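Local structure of rifamycin polyketide synthase (Amycolatopsis mediterranei, 4LN9) at residues 284-296 with 302-314. The protein probably catalyses the stereospecific dehydration of a polyketide intermediate, as the dehydratase domain of the terminal module of the rifamycin synthase. Numbering follows the deposited sequence.
Sequences VAKPERDSLSLEA and GLVVTLDSLVGRP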
ATOM      1  N   VAL A 284     -34.094  -3.374 -17.012  1.00 23.70           N
ATOM      2  CA  VAL A 284     -34.130  -3.411 -15.554  1.00 27.93           C
ATOM      3  C   VAL A 284     -35.440  -4.016 -15.057  1.00 29.51           C
ATOM      4  O   VAL A 284     -36.517  -3.633 -15.513  1.00 31.46           O
ATOM      5  CB  VAL A 284     -33.937  -2.008 -14.944  1.00 27.48           C
ATOM      6  CG1 VAL A 284     -34.022  -2.073 -13.426  1.00 30.62           C
ATOM      7  CG2 VAL A 284     -32.599  -1.423 -15.375  1.00 29.75           C
ATOM      8  N   ALA A 285     -35.338  -5.022 -14.193  1.00 29.20           N
ATOM      9  CA  ALA A 285     -36.521  -5.694 -13.655  1.00 34.71           C
ATOM     10  C   ALA A 285     -36.474  -5.870 -12.138  1.00 39.03           C
ATOM     11  O   ALA A 285     -35.472  -5.554 -11.497  1.00 32.33           O
ATOM     12  CB  ALA A 285     -36.730  -7.038 -14.341  1.00 33.18           C
ATOM     13  N   LYS A 286     -37.536  -6.453 -11.586  1.00 38.21           N
ATOM     14  CA  LYS A 286     -37.661  -6.654 -10.141  1.00 47.28           C
ATOM     15  C   LYS A 286     -37.742  -8.139  -9.796  1.00 43.84           C
ATOM     16  O   LYS A 286     -38.799  -8.755  -9.935  1.00 48.89           O
ATOM     17  CB  LYS A 286     -38.909  -5.943  -9.614  1.00 43.09           C
ATOM     18  CG  LYS A 286     -38.744  -4.444  -9.436  1.00 47.62           C
ATOM     19  CD  LYS A 286     -39.879  -3.678 -10.097  1.00 52.68           C
ATOM     20  CE  LYS A 286     -39.765  -2.182  -9.832  1.00 55.67           C
ATOM     21  NZ  LYS A 286     -40.440  -1.386 -10.905  1.00 69.73           N
ATOM     22  N   PRO A 287     -36.657  -8.693  -9.229  1.00 45.39           N
ATOM     23  CA  PRO A 287     -36.725 -10.043  -8.669  1.00 46.13           C
ATOM     24  C   PRO A 287     -37.594 -10.111  -7.408  1.00 52.37           C
ATOM     25  O   PRO A 287     -38.251 -11.123  -7.165  1.00 53.86           O
ATOM     26  CB  PRO A 287     -35.262 -10.356  -8.328  1.00 46.49           C
ATOM     27  CG  PRO A 287     -34.458  -9.436  -9.185  1.00 45.26           C
ATOM     28  CD  PRO A 287     -35.277  -8.184  -9.293  1.00 43.43           C
ATOM     29  N   GLU A 288     -37.521  -9.074  -6.576  1.00 47.18           N
ATOM     30  CA  GLU A 288     -38.410  -8.936  -5.420  1.00 55.00           C
ATOM     31  C   GLU A 288     -38.902  -7.491  -5.375  1.00 56.90           C
ATOM     32  O   GLU A 288     -38.488  -6.672  -6.193  1.00 54.61           O
ATOM     33  CB  GLU A 288     -37.658  -9.273  -4.126  1.00 47.24           C
ATOM     34  CG  GLU A 288     -36.787 -10.517  -4.215  1.00 54.89           C
ATOM     35  CD  GLU A 288     -37.590 -11.803  -4.140  1.00 74.03           C
ATOM     36  OE1 GLU A 288     -38.554 -11.857  -3.347  1.00 68.55           O
ATOM     37  OE2 GLU A 288     -37.242 -12.765  -4.856  1.00 66.45           O
ATOM     38  N   ARG A 289     -39.792  -7.178  -4.438  1.00 54.70           N
ATOM     39  CA  ARG A 289     -40.487  -5.892  -4.471  1.00 58.48           C
ATOM     40  C   ARG A 289     -39.588  -4.719  -4.087  1.00 53.14           C
ATOM     41  O   ARG A 289     -39.894  -3.567  -4.395  1.00 59.06           O
ATOM     42  CB  ARG A 289     -41.744  -5.911  -3.597  1.00 69.46           C
ATOM     43  CG  ARG A 289     -42.827  -4.949  -4.065  1.00 72.05           C
ATOM     44  CD  ARG A 289     -43.897  -4.745  -3.003  1.00 77.89           C
ATOM     45  NE  ARG A 289     -45.041  -5.632  -3.200  1.00 81.73           N
ATOM     46  CZ  ARG A 289     -45.972  -5.863  -2.279  1.00 84.63           C
ATOM     47  NH1 ARG A 289     -45.903  -5.262  -1.100  1.00 82.59           N
ATOM     48  NH2 ARG A 289     -46.963  -6.707  -2.532  1.00 75.49           N
ATOM     49  N   ASP A 290     -38.460  -5.016  -3.450  1.00 56.50           N
ATOM     50  CA  ASP A 290     -37.554  -3.972  -2.986  1.00 52.68           C
ATOM     51  C   ASP A 290     -36.232  -3.994  -3.743  1.00 49.31           C
ATOM     52  O   ASP A 290     -35.264  -3.359  -3.326  1.00 50.69           O
ATOM     53  CB  ASP A 290     -37.295  -4.115  -1.486  1.00 54.47           C
ATOM     54  CG  ASP A 290     -36.523  -5.375  -1.147  1.00 66.97           C
ATOM     55  OD1 ASP A 290     -36.569  -6.335  -1.946  1.00 57.26           O
ATOM     56  OD2 ASP A 290     -35.869  -5.406  -0.083  1.00 71.82           O
ATOM     57  N   SER A 291     -36.175  -4.757  -4.831  1.00 47.35           N
ATOM     58  CA  SER A 291     -34.906  -4.987  -5.518  1.00 45.64           C
ATOM     59  C   SER A 291     -34.954  -4.814  -7.037  1.00 43.29           C
ATOM     60  O   SER A 291     -36.018  -4.873  -7.654  1.00 40.91           O
ATOM     61  CB  SER A 291     -34.320  -6.351  -5.146  1.00 45.57           C
ATOM     62  OG  SER A 291     -35.179  -7.405  -5.542  1.00 49.49           O
ATOM     63  N   LEU A 292     -33.771  -4.654  -7.630  1.00 34.93           N
ATOM     64  CA  LEU A 292     -33.615  -4.530  -9.079  1.00 35.99           C
ATOM     65  C   LEU A 292     -32.636  -5.579  -9.605  1.00 36.90           C
ATOM     66  O   LEU A 292     -31.671  -5.930  -8.924  1.00 31.63           O
ATOM     67  CB  LEU A 292     -33.090  -3.139  -9.435  1.00 33.33           C
ATOM     68  CG  LEU A 292     -33.985  -1.940  -9.130  1.00 40.35           C
ATOM     69  CD1 LEU A 292     -33.265  -0.656  -9.512  1.00 35.67           C
ATOM     70  CD2 LEU A 292     -35.306  -2.058  -9.875  1.00 46.53           C
ATOM     71  N   SER A 293     -32.823  -5.996 -10.852  1.00 30.84           N
ATOM     72  CA  SER A 293     -31.783  -6.711 -11.587  1.00 25.71           C
ATOM     73  C   SER A 293     -31.509  -5.968 -12.886  1.00 27.83           C
ATOM     74  O   SER A 293     -32.336  -5.178 -13.335  1.00 27.84           O
ATOM     75  CB  SER A 293     -32.237  -8.141 -11.892  1.00 29.44           C
ATOM     76  OG  SER A 293     -33.361  -8.143 -12.756  1.00 35.62           O
ATOM     77  N   LEU A 294     -30.307  -6.129 -13.428  1.00 25.32           N
ATOM     78  CA  LEU A 294     -29.913  -5.377 -14.612  1.00 27.20           C
ATOM     79  C   LEU A 294     -29.166  -6.275 -15.591  1.00 28.05           C
ATOM     80  O   LEU A 294     -28.386  -7.137 -15.186  1.00 26.58           O
ATOM     81  CB  LEU A 294     -29.049  -4.173 -14.223  1.00 30.25           C
ATOM     82  CG  LEU A 294     -28.307  -3.445 -15.349  1.00 35.65           C
ATOM     83  CD1 LEU A 294     -29.281  -2.675 -16.228  1.00 31.85           C
ATOM     84  CD2 LEU A 294     -27.246  -2.513 -14.782  1.00 34.87           C
ATOM     85  N   GLU A 295     -29.505  -6.144 -16.873  1.00 23.03           N
ATOM     86  CA  GLU A 295     -28.672  -6.661 -17.956  1.00 23.80           C
ATOM     87  C   GLU A 295     -28.496  -5.543 -18.975  1.00 24.83           C
ATOM     88  O   GLU A 295     -29.445  -4.818 -19.276  1.00 23.40           O
ATOM     89  CB  GLU A 295     -29.349  -7.871 -18.619  1.00 21.91           C
ATOM     90  CG  GLU A 295     -28.494  -8.604 -19.649  1.00 27.43           C
ATOM     91  CD  GLU A 295     -29.083  -9.947 -20.069  1.00 32.71           C
ATOM     92  OE1 GLU A 295     -30.264  -9.981 -20.478  1.00 35.13           O
ATOM     93  OE2 GLU A 295     -28.350 -10.960 -20.036  1.00 37.93           O
ATOM     94  N   ALA A 296     -27.260  -5.320 -19.408  1.00 20.37           N
ATOM     95  CA  ALA A 296     -26.976  -4.251 -20.354  1.00 23.51           C
ATOM     96  C   ALA A 296     -26.023  -4.731 -21.443  1.00 25.10           C
ATOM     97  O   ALA A 296     -25.123  -5.530 -21.183  1.00 26.97           O
ATOM     98  CB  ALA A 296     -26.404  -3.040 -19.634  1.00 29.03           C
ATOM     99  N   GLY A 302     -23.229  -7.086 -27.676  1.00 28.52           N
ATOM    100  CA  GLY A 302     -22.423  -7.848 -26.722  1.00 24.80           C
ATOM    101  C   GLY A 302     -22.739  -7.476 -25.285  1.00 26.24           C
ATOM    102  O   GLY A 302     -22.934  -6.302 -24.975  1.00 23.18           O
ATOM    103  N   LEU A 303     -22.694  -8.453 -24.385  1.00 23.79           N
ATOM    104  CA  LEU A 303     -22.909  -8.180 -22.961  1.00 23.84           C
ATOM    105  C   LEU A 303     -21.894  -7.177 -22.413  1.00 27.72           C
ATOM    106  O   LEU A 303     -20.687  -7.348 -22.597  1.00 30.35           O
ATOM    107  CB  LEU A 303     -22.815  -9.474 -22.155  1.00 35.17           C
ATOM    108  CG  LEU A 303     -24.103 -10.165 -21.708  1.00 31.29           C
ATOM    109  CD1 LEU A 303     -23.744 -11.356 -20.823  1.00 27.19           C
ATOM    110  CD2 LEU A 303     -25.023  -9.203 -20.969  1.00 23.84           C
ATOM    111  N   VAL A 304     -22.368  -6.287 -21.541  1.00 23.89           N
ATOM    112  CA  VAL A 304     -21.487  -5.361 -20.831  1.00 26.86           C
ATOM    113  C   VAL A 304     -21.532  -5.528 -19.309  1.00 30.67           C
ATOM    114  O   VAL A 304     -20.490  -5.654 -18.666  1.00 28.73           O
ATOM    115  CB  VAL A 304     -21.767  -3.892 -21.212  1.00 26.43           C
ATOM    116  CG1 VAL A 304     -20.869  -2.954 -20.419  1.00 30.03           C
ATOM    117  CG2 VAL A 304     -21.572  -3.687 -22.708  1.00 25.21           C
ATOM    118  N   VAL A 305     -22.732  -5.544 -18.735  1.00 25.51           N
ATOM    119  CA  VAL A 305     -22.876  -5.761 -17.295  1.00 27.33           C
ATOM    120  C   VAL A 305     -24.135  -6.553 -16.950  1.00 27.35           C
ATOM    121  O   VAL A 305     -25.158  -6.431 -17.623  1.00 23.22           O
ATOM    122  CB  VAL A 305     -22.833  -4.434 -16.503  1.00 31.14           C
ATOM    123  CG1 VAL A 305     -23.761  -3.402 -17.128  1.00 31.39           C
ATOM    124  CG2 VAL A 305     -23.183  -4.666 -15.039  1.00 27.32           C
ATOM    125  N   THR A 306     -24.008  -7.483 -16.008  1.00 23.85           N
ATOM    126  CA  THR A 306     -25.180  -8.113 -15.416  1.00 24.12           C
ATOM    127  C   THR A 306     -25.179  -7.936 -13.908  1.00 25.15           C
ATOM    128  O   THR A 306     -24.126  -7.934 -13.273  1.00 25.52           O
ATOM    129  CB  THR A 306     -25.265  -9.615 -15.751  1.00 26.80           C
ATOM    130  OG1 THR A 306     -24.049 -10.263 -15.363  1.00 25.89           O
ATOM    131  CG2 THR A 306     -25.491  -9.820 -17.242  1.00 26.59           C
ATOM    132  N   LEU A 307     -26.368  -7.749 -13.349  1.00 24.92           N
ATOM    133  CA  LEU A 307     -26.518  -7.549 -11.917  1.00 28.05           C
ATOM    134  C   LEU A 307     -27.674  -8.406 -11.410  1.00 31.41           C
ATOM    135  O   LEU A 307     -28.807  -8.258 -11.868  1.00 29.13           O
ATOM    136  CB  LEU A 307     -26.794  -6.072 -11.629  1.00 23.67           C
ATOM    137  CG  LEU A 307     -27.183  -5.710 -10.196  1.00 27.54           C
ATOM    138  CD1 LEU A 307     -26.133  -6.223  -9.223  1.00 26.81           C
ATOM    139  CD2 LEU A 307     -27.355  -4.204 -10.059  1.00 29.45           C
ATOM    140  N   ASP A 308     -27.368  -9.370 -10.543  1.00 29.15           N
ATOM    141  CA  ASP A 308     -28.388 -10.291 -10.045  1.00 34.83           C
ATOM    142  C   ASP A 308     -29.407  -9.555  -9.181  1.00 35.72           C
ATOM    143  O   ASP A 308     -30.615  -9.726  -9.347  1.00 33.88           O
ATOM    144  CB  ASP A 308     -27.756 -11.436  -9.244  1.00 36.26           C
ATOM    145  CG  ASP A 308     -27.018 -12.430 -10.124  1.00 40.81           C
ATOM    146  OD1 ASP A 308     -27.219 -12.403 -11.356  1.00 49.36           O
ATOM    147  OD2 ASP A 308     -26.249 -13.249  -9.579  1.00 47.06           O
ATOM    148  N   SER A 309     -28.912  -8.698  -8.293  1.00 28.85           N
ATOM    149  CA  SER A 309     -29.757  -8.058  -7.292  1.00 33.46           C
ATOM    150  C   SER A 309     -29.129  -6.769  -6.762  1.00 33.11           C
ATOM    151  O   SER A 309     -27.950  -6.742  -6.410  1.00 32.54           O
ATOM    152  CB  SER A 309     -30.043  -9.026  -6.141  1.00 37.45           C
ATOM    153  OG  SER A 309     -30.863  -8.422  -5.156  1.00 43.54           O
ATOM    154  N   LEU A 310     -29.916  -5.697  -6.737  1.00 36.49           N
ATOM    155  CA  LEU A 310     -29.592  -4.518  -5.938  1.00 36.06           C
ATOM    156  C   LEU A 310     -30.752  -4.138  -5.019  1.00 40.58           C
ATOM    157  O   LEU A 310     -31.873  -3.919  -5.479  1.00 36.62           O
ATOM    158  CB  LEU A 310     -29.232  -3.337  -6.847  1.00 32.99           C
ATOM    159  CG  LEU A 310     -29.046  -1.971  -6.180  1.00 39.43           C
ATOM    160  CD1 LEU A 310     -27.818  -1.971  -5.282  1.00 36.46           C
ATOM    161  CD2 LEU A 310     -28.950  -0.870  -7.225  1.00 36.39           C
ATOM    162  N   VAL A 311     -30.493  -4.136  -3.714  1.00 43.50           N
ATOM    163  CA  VAL A 311     -31.465  -3.657  -2.732  1.00 46.24           C
ATOM    164  C   VAL A 311     -31.098  -2.251  -2.249  1.00 50.86           C
ATOM    165  O   VAL A 311     -29.919  -1.922  -2.125  1.00 43.69           O
ATOM    166  CB  VAL A 311     -31.550  -4.609  -1.521  1.00 52.88           C
ATOM    167  CG1 VAL A 311     -32.301  -3.948  -0.373  1.00 59.53           C
ATOM    168  CG2 VAL A 311     -32.218  -5.918  -1.918  1.00 52.56           C
ATOM    169  N   GLY A 312     -32.105  -1.403  -2.053  1.00 51.29           N
ATOM    170  CA  GLY A 312     -31.872  -0.004  -1.688  1.00 55.45           C
ATOM    171  C   GLY A 312     -32.365   0.346  -0.294  1.00 65.13           C
ATOM    172  O   GLY A 312     -33.079  -0.438   0.331  1.00 61.67           O
ATOM    173  N   ARG A 313     -32.004   1.535   0.188  1.00 66.10           N
ATOM    174  CA  ARG A 313     -32.504   2.033   1.475  1.00 76.10           C
ATOM    175  C   ARG A 313     -32.538   3.567   1.563  1.00 81.10           C
ATOM    176  O   ARG A 313     -31.775   4.249   0.876  1.00 70.70           O
ATOM    177  CB  ARG A 313     -31.693   1.446   2.637  1.00 69.00           C
ATOM    178  CG  ARG A 313     -32.212   0.110   3.149  1.00 69.66           C
ATOM    179  CD  ARG A 313     -32.054  -0.010   4.660  1.00 80.47           C
ATOM    180  NE  ARG A 313     -30.671   0.185   5.089  1.00 81.72           N
ATOM    181  CZ  ARG A 313     -30.253   0.059   6.346  1.00 79.22           C
ATOM    182  NH1 ARG A 313     -31.102  -0.307   7.296  1.00 79.61           N
ATOM    183  NH2 ARG A 313     -28.984   0.291   6.650  1.00 77.47           N
ATOM    184  N   PRO A 314     -33.402   4.109   2.446  1.00 90.03           N
ATOM    185  CA  PRO A 314     -33.719   5.544   2.485  1.00 84.62           C
ATOM    186  C   PRO A 314     -32.550   6.388   2.988  1.00 84.36           C
ATOM    187  O   PRO A 314     -32.693   7.600   3.159  1.00 88.31           O
ATOM    188  CB  PRO A 314     -34.884   5.620   3.478  1.00 86.07           C
ATOM    189  CG  PRO A 314     -35.519   4.274   3.414  1.00 87.41           C
ATOM    190  CD  PRO A 314     -34.382   3.314   3.209  1.00 87.64           C
TER
HETATM  191  O   HOH W   1     -33.375  -9.425  -4.726  1.00 51.20           O
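Strands 291-296 and 303-313 form an antiparallel beta hairpin of the double hotdog fold, the pairing on the second strand running from Val-305 to Leu-310 through the hydrogen-bonded pairs Leu-292 with Leu-310, Leu-294 with Leu-307, and Ala-296 with Val-305. Between the first two the register slips by one residue, a beta bulge, and the chain turns a corner at Asp-308 in the same place. A classic bulge marks the other end, where Val-304 N gives Ala-296 O a bond of 2.9 Å and Val-305 N adds a weak one of 3.4 Å.

The face bearing Leu-294, Ala-296, Val-305, Leu-307 and Leu-310 is apolar, as suits the side turned to helix 236-251, where Leu-239 meets Leu-294 and Leu-243 meets Leu-310. Leu-294 CB and Leu-307 CB touch at 3.9 Å. The small methyl CB of Ala-296 lets Val-305 CG1 approach to 3.7 Å.

On the other face Glu-295 lies beside Thr-306, pointing the same way. With Glu-295 CG anti to the backbone N (chi1 -173°) and the chain extended beyond it, this carbon packs 3.8 Å from Leu-303 CD2, and the two Glu-295 carboxylate oxygens accept from the backbone N atoms of Ala-164 and Phe-165. Near the turn 288-291, small hydroxyls suit a water-mediated link: Ser-291 OG accepts from Glu-288 N and lies 2.8 Å from a water O, which donates to Ser-309 OG at 2.7 Å.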